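Local coordinates for D-isomer specific 2-hydroxyacid dehydrogenase family protein (Desulfovibrio vulgaris, PDB 5TX7), which probably catalyses the NAD-dependent interconversion of D-2-hydroxyacids and 2-oxoacids, its exact substrate not being established, at residues Val5-Tyr10 with Glu41-Ala46; Ser93-Tyr98 with Asp300-Asn305; Arg245-Ala250 with Asn273-Ala278; Met172-Tyr177 with Arg188-Val193. All blocks are in the same frame, centred on the assembly; numbering follows the deposited sequence.

From the N terminus, contact 1 comes first: it closes a short loop of 30 residues that leads from strand 3-6 through strand 27-30 to helix 39-43, within the five-stranded parallel sheet region. Contact 2 then opens at Ser93-Tyr98 and closes only at Asp300-Asn305, bringing helix 292-310 back against the loop that follows the edge strand 92-93 of that sheet; its centre lies about 18 Å from that of contact 1. The long excursion between holds the seven-stranded NAD-binding domain. Inside it, in series, contact 4 pairs two strands at one sheet border, and contact 3 packs helix 244-253 on the short helical turn 274-277; the centres of contacts 3 and 4 are about 28 Å apart.

Contact 1: residues Val5-Tyr10 with Glu41-Ala46; sequences VALDGY and ERAAGA
Val5 and Leu7 meet the last turn of helix 39-43 and the bend after it through apolar packing, with no hydrogen bond between the two segments. Both methyls of Val5 lie against the carbonyl oxygen of Arg42, CG1 at 3.7 Å from Arg42 O, and CG2 also meets Ala46 CB at 3.6 Å. The valine torsion (chi1 -180°) puts CG2 beside the backbone N, on the Ala46 side. Leu7 uses a single branch, CD2, which lies 4.0 Å from Arg42 CB and 4.4 Å from Ala43 CB.

Polar interactions shape the partners rather than join them. Ala46 N donates to Ala43 O at 3.1 Å, closing a type II beta turn in which Gly45 takes the positive phi (84°); the turn brings Ala46 CB round to Val5. Arg42 gives the contact its CB, while its extended chain carries NH1 away to Thr34 OG1.

Val5 also bonds through its backbone to Val48 and Leu50. Helix 39-43 lies in the crossover from strand 27-30 to strand 48-51, the two strands that flank strand 3-6, an arrangement characteristic of the flavodoxin-like parallel alpha/beta domain, the substrate-binding domain in this family.

Contact 2: residues Ser93-Tyr98 with Asp300-Asn305; sequences SNVPGY and DSTAAN
Asn305 reaches from helix 292-310 to the backbone of Asn94, and its amide makes the one hydrogen bond between the segments. ND2 donates to Asn94 O over 2.9 Å with an N-H...O angle of 154°. The acceptor lies close to the plane of the Asn305 amide, but ND2 stands about 50° above the carbonyl plane of Asn94, so the approach is off the lone pairs. With CG beside the backbone N (chi1 -73°), the amide is directed at the loop, and ND2 also comes within 3.5 Å of Ser93 CB. The same amide is held at both ends by further partners, ND2 by Ser71 OG and OD1 by Asn316 ND2, which together fix its rotation in a buried setting.

The contact joins the loop after strand 92-93, the last strand of the first parallel sheet, to the long helix 292-310 near the C terminus. In this two-domain dehydrogenase fold the chain crosses to the NAD-binding domain and returns, so the helix closes against the domain in which the chain began.

Val95 fills the rest of the interface by van der Waals contact, its methyls diverging along the helix. CG1, anti to the backbone N, faces Ser301 CB at about 3.4 Å. CG2 lies beside polar atoms, 3.8 Å from Thr302 OG1 and 4.0 Å from Asn305 ND2, its side chain crossing that of Thr302 at about a right angle. The Thr302 hydroxyl itself bonds to Leu298 O one turn back, and Ser93 OG is taken up by Val315 O.

Contact 3: residues Arg245-Ala250 with Asn273-Ala278; sequences RAVAEA and NPLLSA
Ala248 sits on the face of helix 244-253 that packs against Pro274, Leu275 and Ala278, a contact within the Rossmann-type NAD-binding domain. The two segments flank strand 256-261 in sequence, and the short helical turn 274-277 precedes the last strand of the parallel sheet, 281-283.

Apolar packing carries the contact, and no hydrogen bond crosses it. Ala248 CB meets Pro274 CB at 3.8 Å and Ala278 CB at 4.3 Å, so a small side chain allows close approach of the backbones; the Ala248 and Ala278 CA atoms are only 5.4 Å apart. Leu275 contributes CD2, which fits between Val247 and Ala248, 3.8 Å from Val247 CG1 and equally near Ala248 N. The leucine and valine side chains cross at a slant. Behind them Val247 also touches Leu256 of strand 256-261, and Leu275 touches Leu261, so helix 244-253 and the turn both pack on that strand.

A side-chain cap starts the short helical turn. Asn273 occupies the N-cap position: its OD1 accepts from Leu275 N at 3.0 Å, with the donor in the carbonyl plane and on a lone pair.

One charged group lies at the border. Arg245 folds back through its middle torsions, with chi2 51° and chi3 62°, which turns one guanidinium face over the proline: Pro274 CB lies 4.2 Å from Arg245 NH2.

Contact 4: residues Met172-Tyr177 with Arg188-Val193; sequences MNVIAY and RPFEHV
Strand 173-177 pairs in parallel with strand 190-192, their axes 4.9 Å apart at closest and 18° from aligned, and four backbone hydrogen bonds run between them: Val174 N to Pro189 O, Glu191 N to Val174 O, Ala176 N to Glu191 O and Val193 N to Ala176 O. The last is the straightest, 3.0 Å with an N-H...O angle of 169°. Strand 190-192 is the outermost strand of the parallel sheet in this Rossmann-type domain, and strand 173-177 joins it to strand 150-154.

On one face Phe190 lies across its neighbours. With CG anti to the backbone N (chi1 173°), its ring reaches forward along the strands, from Val174 to Ala176; Val174 CG1 meets the edge at CD1, 3.8 Å away, and Ala176 CB lies 3.9 Å from CE1. The ring of Phe156 meets this ring as well. Within the strand, Phe190 CE2 also sits over one face of the His192 imidazole.

On the other face Ile175 CB approaches Val193 CG2 at 4.1 Å, and Leu198 of helix 195-201 touches Val193. At the far end the Tyr177 ring turns its edge to a backbone carbonyl, Tyr177 CD1 lying 3.6 Å from Val193 O in the ring plane.

Contact 1: residues Val5-Tyr10 with Glu41-Ala46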
loop_
_atom_site.group_PDB
_atom_site.type_symbol
_atom_site.label_atom_id
_atom_site.label_comp_id
_atom_site.label_asym_id
_atom_site.label_seq_id
_atom_site.Cartn_x
_atom_site.Cartn_y
_atom_site.Cartn_z
ATOM N N VAL A 5 29.287 23.082 -4.880
ATOM C CA VAL A 5 29.607 21.731 -5.358
ATOM C C VAL A 5 28.765 20.676 -4.632
ATOM O O VAL A 5 28.764 20.617 -3.394
ATOM C CB VAL A 5 31.101 21.410 -5.197
ATOM C CG1 VAL A 5 31.424 20.012 -5.706
ATOM C CG2 VAL A 5 31.927 22.423 -5.973
ATOM N N ALA A 6 28.053 19.855 -5.414
ATOM C CA ALA A 6 27.360 18.672 -4.890
ATOM C C ALA A 6 28.233 17.431 -5.145
ATOM O O ALA A 6 28.501 17.063 -6.303
ATOM C CB ALA A 6 25.995 18.524 -5.541
ATOM N N LEU A 7 28.687 16.811 -4.062
ATOM C CA LEU A 7 29.618 15.688 -4.142
ATOM C C LEU A 7 28.931 14.354 -4.444
ATOM O O LEU A 7 29.563 13.454 -4.975
ATOM C CB LEU A 7 30.463 15.585 -2.857
ATOM C CG LEU A 7 31.389 16.775 -2.583
ATOM C CD1 LEU A 7 32.030 16.657 -1.207
ATOM C CD2 LEU A 7 32.466 16.918 -3.660
ATOM N N ASP A 8 27.656 14.218 -4.098
ATOM C CA ASP A 8 26.893 13.025 -4.480
ATOM C C ASP A 8 25.438 13.350 -4.722
ATOM O O ASP A 8 24.588 13.047 -3.909
ATOM C CB ASP A 8 27.064 11.885 -3.449
ATOM C CG ASP A 8 26.607 12.257 -2.044
ATOM O OD1 ASP A 8 26.658 13.455 -1.681
ATOM O OD2 ASP A 8 26.221 11.333 -1.287
ATOM N N GLY A 9 25.179 13.981 -5.860
ATOM C CA GLY A 9 23.847 14.475 -6.204
ATOM C C GLY A 9 22.934 13.500 -6.930
ATOM O O GLY A 9 21.744 13.784 -7.120
ATOM N N TYR A 10 23.447 12.342 -7.320
ATOM C CA TYR A 10 22.650 11.424 -8.131
ATOM C C TYR A 10 21.407 10.916 -7.393
ATOM O O TYR A 10 20.313 11.008 -7.930
ATOM C CB TYR A 10 23.489 10.251 -8.629
ATOM C CG TYR A 10 22.730 9.340 -9.563
ATOM C CD1 TYR A 10 22.343 9.772 -10.838
ATOM C CD2 TYR A 10 22.362 8.070 -9.170
ATOM C CE1 TYR A 10 21.637 8.933 -11.694
ATOM C CE2 TYR A 10 21.664 7.229 -10.009
ATOM C CZ TYR A 10 21.295 7.652 -11.274
ATOM O OH TYR A 10 20.599 6.777 -12.105
ATOM N N GLU A 41 39.975 17.251 -4.350
ATOM C CA GLU A 41 39.995 17.694 -5.766
ATOM C C GLU A 41 38.713 18.397 -6.192
ATOM O O GLU A 41 38.734 19.500 -6.743
ATOM C CB GLU A 41 40.152 16.502 -6.711
ATOM C CG GLU A 41 41.563 15.972 -6.845
ATOM C CD GLU A 41 41.660 14.791 -7.804
ATOM O OE1 GLU A 41 40.702 14.572 -8.599
ATOM O OE2 GLU A 41 42.708 14.085 -7.745
ATOM N N ARG A 42 37.598 17.719 -5.939
ATOM C CA ARG A 42 36.306 18.166 -6.425
ATOM C C ARG A 42 35.737 19.323 -5.621
ATOM O O ARG A 42 35.070 20.216 -6.181
ATOM C CB ARG A 42 35.336 16.985 -6.452
ATOM C CG ARG A 42 35.754 15.934 -7.473
ATOM C CD ARG A 42 34.828 14.741 -7.464
ATOM N NE ARG A 42 35.265 13.714 -8.411
ATOM C CZ ARG A 42 34.595 12.595 -8.672
ATOM N NH1 ARG A 42 33.451 12.348 -8.048
ATOM N NH2 ARG A 42 35.060 11.724 -9.556
ATOM N N ALA A 43 36.001 19.312 -4.318
ATOM C CA ALA A 43 35.510 20.357 -3.424
ATOM C C ALA A 43 36.374 21.629 -3.449
ATOM O O ALA A 43 35.927 22.687 -2.980
ATOM C CB ALA A 43 35.393 19.818 -2.003
ATOM N N ALA A 44 37.593 21.527 -3.991
ATOM C CA ALA A 44 38.512 22.662 -4.031
ATOM C C ALA A 44 37.890 23.857 -4.766
ATOM O O ALA A 44 37.244 23.690 -5.812
ATOM C CB ALA A 44 39.845 22.268 -4.667
ATOM N N GLY A 45 38.057 25.037 -4.171
ATOM C CA GLY A 45 37.488 26.275 -4.696
ATOM C C GLY A 45 36.043 26.577 -4.335
ATOM O O GLY A 45 35.584 27.695 -4.603
ATOM N N ALA A 46 35.335 25.621 -3.724
ATOM C CA ALA A 46 33.914 25.769 -3.430
ATOM C C ALA A 46 33.661 26.580 -2.158
ATOM O O ALA A 46 34.243 26.292 -1.122
ATOM C CB ALA A 46 33.270 24.393 -3.293
#

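Contact 2: residues Ser93-Tyr98 with Asp300-Asn305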
loop_
_atom_site.group_PDB
_atom_site.type_symbol
_atom_site.label_atom_id
_atom_site.label_comp_id
_atom_site.label_asym_id
_atom_site.label_seq_id
_atom_site.Cartn_x
_atom_site.Cartn_y
_atom_site.Cartn_z
ATOM N N SER A 93 24.373 22.898 7.928
ATOM C CA SER A 93 22.924 22.775 7.990
ATOM C C SER A 93 22.447 21.406 7.490
ATOM O O SER A 93 23.093 20.795 6.619
ATOM C CB SER A 93 22.274 23.889 7.171
ATOM O OG SER A 93 22.490 25.154 7.767
ATOM N N ASN A 94 21.316 20.943 8.037
ATOM C CA ASN A 94 20.620 19.758 7.502
ATOM C C ASN A 94 19.215 20.129 7.039
ATOM O O ASN A 94 18.883 21.311 6.990
ATOM C CB ASN A 94 20.619 18.615 8.537
ATOM C CG ASN A 94 19.704 18.873 9.717
ATOM O OD1 ASN A 94 19.194 19.989 9.925
ATOM N ND2 ASN A 94 19.503 17.834 10.511
ATOM N N VAL A 95 18.414 19.127 6.679
ATOM C CA VAL A 95 17.020 19.322 6.316
ATOM C C VAL A 95 16.141 18.335 7.090
ATOM O O VAL A 95 16.044 17.162 6.707
ATOM C CB VAL A 95 16.797 19.089 4.812
ATOM C CG1 VAL A 95 15.354 19.421 4.436
ATOM C CG2 VAL A 95 17.793 19.896 3.976
ATOM N N PRO A 96 15.504 18.785 8.182
ATOM C CA PRO A 96 14.515 17.922 8.846
ATOM C C PRO A 96 13.148 17.970 8.158
ATOM O O PRO A 96 12.838 18.944 7.472
ATOM C CB PRO A 96 14.438 18.499 10.263
ATOM C CG PRO A 96 14.787 19.939 10.100
ATOM C CD PRO A 96 15.679 20.070 8.879
ATOM N N GLY A 97 12.365 16.906 8.312
ATOM C CA GLY A 97 10.962 16.891 7.884
ATOM C C GLY A 97 10.622 16.675 6.414
ATOM O O GLY A 97 9.448 16.517 6.084
ATOM N N TYR A 98 11.620 16.649 5.536
ATOM C CA TYR A 98 11.381 16.511 4.092
ATOM C C TYR A 98 10.661 15.204 3.704
ATOM O O TYR A 98 9.946 15.172 2.709
ATOM C CB TYR A 98 12.707 16.617 3.292
ATOM C CG TYR A 98 13.602 15.383 3.398
ATOM C CD1 TYR A 98 13.480 14.321 2.508
ATOM C CD2 TYR A 98 14.593 15.318 4.362
ATOM C CE1 TYR A 98 14.297 13.198 2.615
ATOM C CE2 TYR A 98 15.421 14.217 4.490
ATOM C CZ TYR A 98 15.262 13.149 3.615
ATOM O OH TYR A 98 16.063 12.038 3.733
ATOM N N ASP A 300 14.402 22.110 -2.401
ATOM C CA ASP A 300 13.945 23.451 -2.015
ATOM C C ASP A 300 14.488 23.893 -0.658
ATOM O O ASP A 300 14.944 25.042 -0.519
ATOM C CB ASP A 300 12.423 23.529 -1.976
ATOM C CG ASP A 300 11.777 23.601 -3.364
ATOM O OD1 ASP A 300 12.374 24.175 -4.307
ATOM O OD2 ASP A 300 10.626 23.096 -3.500
ATOM N N SER A 301 14.449 22.989 0.326
ATOM C CA SER A 301 14.959 23.283 1.671
ATOM C C SER A 301 16.463 23.505 1.677
ATOM O O SER A 301 16.954 24.342 2.419
ATOM C CB SER A 301 14.609 22.163 2.659
ATOM O OG SER A 301 13.209 22.058 2.867
ATOM N N THR A 302 17.189 22.755 0.853
ATOM C CA THR A 302 18.616 22.989 0.638
ATOM C C THR A 302 18.880 24.380 0.007
ATOM O O THR A 302 19.823 25.072 0.416
ATOM C CB THR A 302 19.216 21.874 -0.228
ATOM O OG1 THR A 302 19.012 20.620 0.450
ATOM C CG2 THR A 302 20.698 22.084 -0.473
ATOM N N ALA A 303 18.061 24.791 -0.961
ATOM C CA ALA A 303 18.176 26.149 -1.521
ATOM C C ALA A 303 17.899 27.221 -0.454
ATOM O O ALA A 303 18.602 28.241 -0.394
ATOM C CB ALA A 303 17.246 26.337 -2.705
ATOM N N ALA A 304 16.902 26.964 0.402
ATOM C CA ALA A 304 16.578 27.868 1.521
ATOM C C ALA A 304 17.721 28.023 2.506
ATOM O O ALA A 304 17.999 29.141 2.939
ATOM C CB ALA A 304 15.344 27.379 2.254
ATOM N N ASN A 305 18.364 26.895 2.856
ATOM C CA ASN A 305 19.553 26.875 3.719
ATOM C C ASN A 305 20.690 27.734 3.145
ATOM O O ASN A 305 21.312 28.511 3.862
ATOM C CB ASN A 305 20.086 25.430 3.895
ATOM C CG ASN A 305 19.216 24.553 4.807
ATOM O OD1 ASN A 305 18.230 25.000 5.378
ATOM N ND2 ASN A 305 19.601 23.292 4.951
#

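Contact 3: residues Arg245-Ala250 with Asn273-Ala278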
loop_
_atom_site.group_PDB
_atom_site.type_symbol
_atom_site.label_atom_id
_atom_site.label_comp_id
_atom_site.label_asym_id
_atom_site.label_seq_id
_atom_site.Cartn_x
_atom_site.Cartn_y
_atom_site.Cartn_z
ATOM N N ARG A 245 19.530 -11.604 14.359
ATOM C CA ARG A 245 19.444 -13.045 14.622
ATOM C C ARG A 245 18.079 -13.440 15.188
ATOM O O ARG A 245 17.410 -14.328 14.678
ATOM C CB ARG A 245 20.568 -13.460 15.586
ATOM C CG ARG A 245 20.575 -14.919 16.030
ATOM C CD ARG A 245 20.500 -15.912 14.873
ATOM N NE ARG A 245 21.655 -15.811 13.973
ATOM C CZ ARG A 245 21.993 -16.716 13.050
ATOM N NH1 ARG A 245 21.281 -17.835 12.872
ATOM N NH2 ARG A 245 23.071 -16.501 12.292
ATOM N N ALA A 246 17.675 -12.761 16.246
ATOM C CA ALA A 246 16.392 -13.021 16.902
ATOM C C ALA A 246 15.214 -12.849 15.952
ATOM O O ALA A 246 14.254 -13.632 15.990
ATOM C CB ALA A 246 16.227 -12.126 18.117
ATOM N N VAL A 247 15.302 -11.844 15.083
ATOM C CA VAL A 247 14.234 -11.576 14.117
ATOM C C VAL A 247 14.173 -12.700 13.068
ATOM O O VAL A 247 13.087 -13.178 12.731
ATOM C CB VAL A 247 14.401 -10.174 13.498
ATOM C CG1 VAL A 247 13.410 -9.932 12.370
ATOM C CG2 VAL A 247 14.246 -9.101 14.571
ATOM N N ALA A 248 15.331 -13.137 12.569
ATOM C CA ALA A 248 15.362 -14.254 11.630
ATOM C C ALA A 248 14.691 -15.501 12.232
ATOM O O ALA A 248 13.834 -16.108 11.606
ATOM C CB ALA A 248 16.787 -14.557 11.213
ATOM N N GLU A 249 15.074 -15.843 13.456
ATOM C CA GLU A 249 14.505 -16.983 14.182
ATOM C C GLU A 249 12.998 -16.823 14.420
ATOM O O GLU A 249 12.252 -17.794 14.303
ATOM C CB GLU A 249 15.290 -17.268 15.489
ATOM C CG GLU A 249 16.388 -18.336 15.330
ATOM C CD GLU A 249 17.622 -18.175 16.252
ATOM O OE1 GLU A 249 18.681 -18.750 15.904
ATOM O OE2 GLU A 249 17.566 -17.515 17.326
ATOM N N ALA A 250 12.545 -15.605 14.713
ATOM C CA ALA A 250 11.093 -15.329 14.886
ATOM C C ALA A 250 10.291 -15.492 13.607
ATOM O O ALA A 250 9.135 -15.922 13.644
ATOM C CB ALA A 250 10.861 -13.929 15.454
ATOM N N ASN A 273 23.850 -12.725 5.722
ATOM C CA ASN A 273 22.992 -11.997 6.672
ATOM C C ASN A 273 21.777 -12.889 6.929
ATOM O O ASN A 273 21.143 -13.334 5.971
ATOM C CB ASN A 273 22.550 -10.648 6.081
ATOM C CG ASN A 273 21.809 -9.761 7.085
ATOM O OD1 ASN A 273 20.867 -10.200 7.743
ATOM N ND2 ASN A 273 22.220 -8.489 7.183
ATOM N N PRO A 274 21.448 -13.160 8.210
ATOM C CA PRO A 274 20.349 -14.111 8.465
ATOM C C PRO A 274 18.988 -13.641 7.929
ATOM O O PRO A 274 18.135 -14.469 7.604
ATOM C CB PRO A 274 20.325 -14.237 9.999
ATOM C CG PRO A 274 20.992 -12.991 10.494
ATOM C CD PRO A 274 22.020 -12.631 9.467
ATOM N N LEU A 275 18.802 -12.328 7.791
ATOM C CA LEU A 275 17.553 -11.781 7.251
ATOM C C LEU A 275 17.346 -12.011 5.755
ATOM O O LEU A 275 16.203 -11.945 5.291
ATOM C CB LEU A 275 17.399 -10.306 7.638
ATOM C CG LEU A 275 17.270 -10.097 9.163
ATOM C CD1 LEU A 275 17.458 -8.633 9.539
ATOM C CD2 LEU A 275 15.960 -10.653 9.709
ATOM N N LEU A 276 18.408 -12.335 5.017
ATOM C CA LEU A 276 18.286 -12.720 3.596
ATOM C C LEU A 276 17.915 -14.192 3.365
ATOM O O LEU A 276 17.518 -14.553 2.259
ATOM C CB LEU A 276 19.558 -12.366 2.826
ATOM C CG LEU A 276 19.714 -10.885 2.536
ATOM C CD1 LEU A 276 21.154 -10.570 2.163
ATOM C CD2 LEU A 276 18.778 -10.431 1.416
ATOM N N SER A 277 18.046 -15.026 4.394
ATOM C CA SER A 277 17.627 -16.436 4.332
ATOM C C SER A 277 16.287 -16.687 5.032
ATOM O O SER A 277 15.766 -17.811 4.975
ATOM C CB SER A 277 18.692 -17.331 4.984
ATOM O OG SER A 277 19.996 -16.978 4.562
ATOM N N ALA A 278 15.749 -15.671 5.706
ATOM C CA ALA A 278 14.542 -15.835 6.528
ATOM C C ALA A 278 13.292 -15.799 5.660
ATOM O O ALA A 278 13.210 -14.990 4.725
ATOM C CB ALA A 278 14.454 -14.728 7.583
#

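Contact 4: residues Met172-Tyr177 with Arg188-Val193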
loop_
_atom_site.group_PDB
_atom_site.type_symbol
_atom_site.label_atom_id
_atom_site.label_comp_id
_atom_site.label_asym_id
_atom_site.label_seq_id
_atom_site.Cartn_x
_atom_site.Cartn_y
_atom_site.Cartn_z
ATOM N N MET A 172 -7.324 0.421 12.349
ATOM C CA MET A 172 -6.447 -0.159 13.358
ATOM C C MET A 172 -6.532 0.649 14.651
ATOM O O MET A 172 -6.769 1.854 14.632
ATOM C CB MET A 172 -4.985 -0.179 12.897
ATOM C CG MET A 172 -4.735 -0.821 11.561
ATOM S SD MET A 172 -3.014 -0.850 11.025
ATOM C CE MET A 172 -2.446 -2.189 12.085
ATOM N N ASN A 173 -6.318 -0.034 15.769
ATOM C CA ASN A 173 -6.077 0.622 17.030
ATOM C C ASN A 173 -4.639 1.056 16.987
ATOM O O ASN A 173 -3.819 0.397 16.348
ATOM C CB ASN A 173 -6.272 -0.332 18.196
ATOM C CG ASN A 173 -7.645 -0.956 18.194
ATOM O OD1 ASN A 173 -8.613 -0.289 18.445
ATOM N ND2 ASN A 173 -7.734 -2.230 17.912
ATOM N N VAL A 174 -4.337 2.155 17.668
ATOM C CA VAL A 174 -2.996 2.711 17.710
ATOM C C VAL A 174 -2.540 2.818 19.166
ATOM O O VAL A 174 -3.286 3.254 20.039
ATOM C CB VAL A 174 -2.938 4.090 17.037
ATOM C CG1 VAL A 174 -1.525 4.635 17.030
ATOM C CG2 VAL A 174 -3.480 4.009 15.614
ATOM N N ILE A 175 -1.308 2.386 19.410
ATOM C CA ILE A 175 -0.613 2.640 20.654
ATOM C C ILE A 175 0.790 3.126 20.331
ATOM O O ILE A 175 1.398 2.677 19.372
ATOM C CB ILE A 175 -0.596 1.402 21.574
ATOM C CG1 ILE A 175 0.198 0.236 20.944
ATOM C CG2 ILE A 175 -2.030 0.983 21.894
ATOM C CD1 ILE A 175 0.175 -1.007 21.808
ATOM N N ALA A 176 1.288 4.067 21.123
ATOM C CA ALA A 176 2.568 4.701 20.864
ATOM C C ALA A 176 3.457 4.674 22.088
ATOM O O ALA A 176 2.990 4.970 23.184
ATOM C CB ALA A 176 2.339 6.133 20.430
ATOM N N TYR A 177 4.725 4.296 21.899
ATOM C CA TYR A 177 5.769 4.518 22.892
ATOM C C TYR A 177 6.351 5.868 22.545
ATOM O O TYR A 177 7.028 6.019 21.531
ATOM C CB TYR A 177 6.850 3.426 22.879
ATOM C CG TYR A 177 8.012 3.728 23.813
ATOM C CD1 TYR A 177 7.803 3.835 25.182
ATOM C CD2 TYR A 177 9.318 3.940 23.323
ATOM C CE1 TYR A 177 8.843 4.137 26.059
ATOM C CE2 TYR A 177 10.370 4.250 24.189
ATOM C CZ TYR A 177 10.127 4.345 25.564
ATOM O OH TYR A 177 11.150 4.655 26.448
ATOM N N ARG A 188 -9.405 8.149 17.914
ATOM C CA ARG A 188 -9.487 7.034 18.836
ATOM C C ARG A 188 -9.849 5.772 18.056
ATOM O O ARG A 188 -10.450 5.881 16.996
ATOM C CB ARG A 188 -10.536 7.352 19.904
ATOM C CG ARG A 188 -10.167 8.529 20.806
ATOM C CD ARG A 188 -8.894 8.265 21.620
ATOM N NE ARG A 188 -8.616 9.346 22.560
ATOM C CZ ARG A 188 -7.789 10.379 22.369
ATOM N NH1 ARG A 188 -7.092 10.549 21.234
ATOM N NH2 ARG A 188 -7.671 11.281 23.353
ATOM N N PRO A 189 -9.483 4.581 18.530
ATOM C CA PRO A 189 -8.747 4.345 19.788
ATOM C C PRO A 189 -7.257 4.659 19.689
ATOM O O PRO A 189 -6.600 4.265 18.725
ATOM C CB PRO A 189 -8.935 2.831 20.030
ATOM C CG PRO A 189 -10.045 2.436 19.102
ATOM C CD PRO A 189 -9.851 3.305 17.903
ATOM N N PHE A 190 -6.761 5.407 20.670
ATOM C CA PHE A 190 -5.349 5.723 20.789
ATOM C C PHE A 190 -4.968 5.678 22.246
ATOM O O PHE A 190 -5.762 6.067 23.089
ATOM C CB PHE A 190 -5.037 7.110 20.248
ATOM C CG PHE A 190 -3.623 7.537 20.508
ATOM C CD1 PHE A 190 -2.602 7.104 19.683
ATOM C CD2 PHE A 190 -3.307 8.338 21.601
ATOM C CE1 PHE A 190 -1.280 7.471 19.927
ATOM C CE2 PHE A 190 -1.993 8.711 21.851
ATOM C CZ PHE A 190 -0.975 8.281 21.005
ATOM N N GLU A 191 -3.746 5.238 22.533
ATOM C CA GLU A 191 -3.239 5.192 23.896
ATOM C C GLU A 191 -1.699 5.247 23.917
ATOM O O GLU A 191 -1.037 4.707 23.037
ATOM C CB GLU A 191 -3.753 3.906 24.535
ATOM C CG GLU A 191 -3.563 3.754 26.024
ATOM C CD GLU A 191 -3.990 2.370 26.515
ATOM O OE1 GLU A 191 -4.896 1.754 25.895
ATOM O OE2 GLU A 191 -3.415 1.898 27.527
ATOM N N HIS A 192 -1.141 5.946 24.894
ATOM C CA HIS A 192 0.300 5.883 25.185
ATOM C C HIS A 192 0.621 4.652 26.037
ATOM O O HIS A 192 -0.090 4.364 26.988
ATOM C CB HIS A 192 0.783 7.139 25.919
ATOM C CG HIS A 192 0.838 8.352 25.056
ATOM N ND1 HIS A 192 0.023 9.446 25.253
ATOM C CD2 HIS A 192 1.595 8.637 23.974
ATOM C CE1 HIS A 192 0.291 10.361 24.340
ATOM N NE2 HIS A 192 1.243 9.897 23.553
ATOM N N VAL A 193 1.698 3.958 25.705
ATOM C CA VAL A 193 2.119 2.766 26.446
ATOM C C VAL A 193 3.617 2.750 26.674
ATOM O O VAL A 193 4.360 3.372 25.930
ATOM C CB VAL A 193 1.746 1.462 25.699
ATOM C CG1 VAL A 193 0.234 1.335 25.569
ATOM C CG2 VAL A 193 2.408 1.384 24.324
#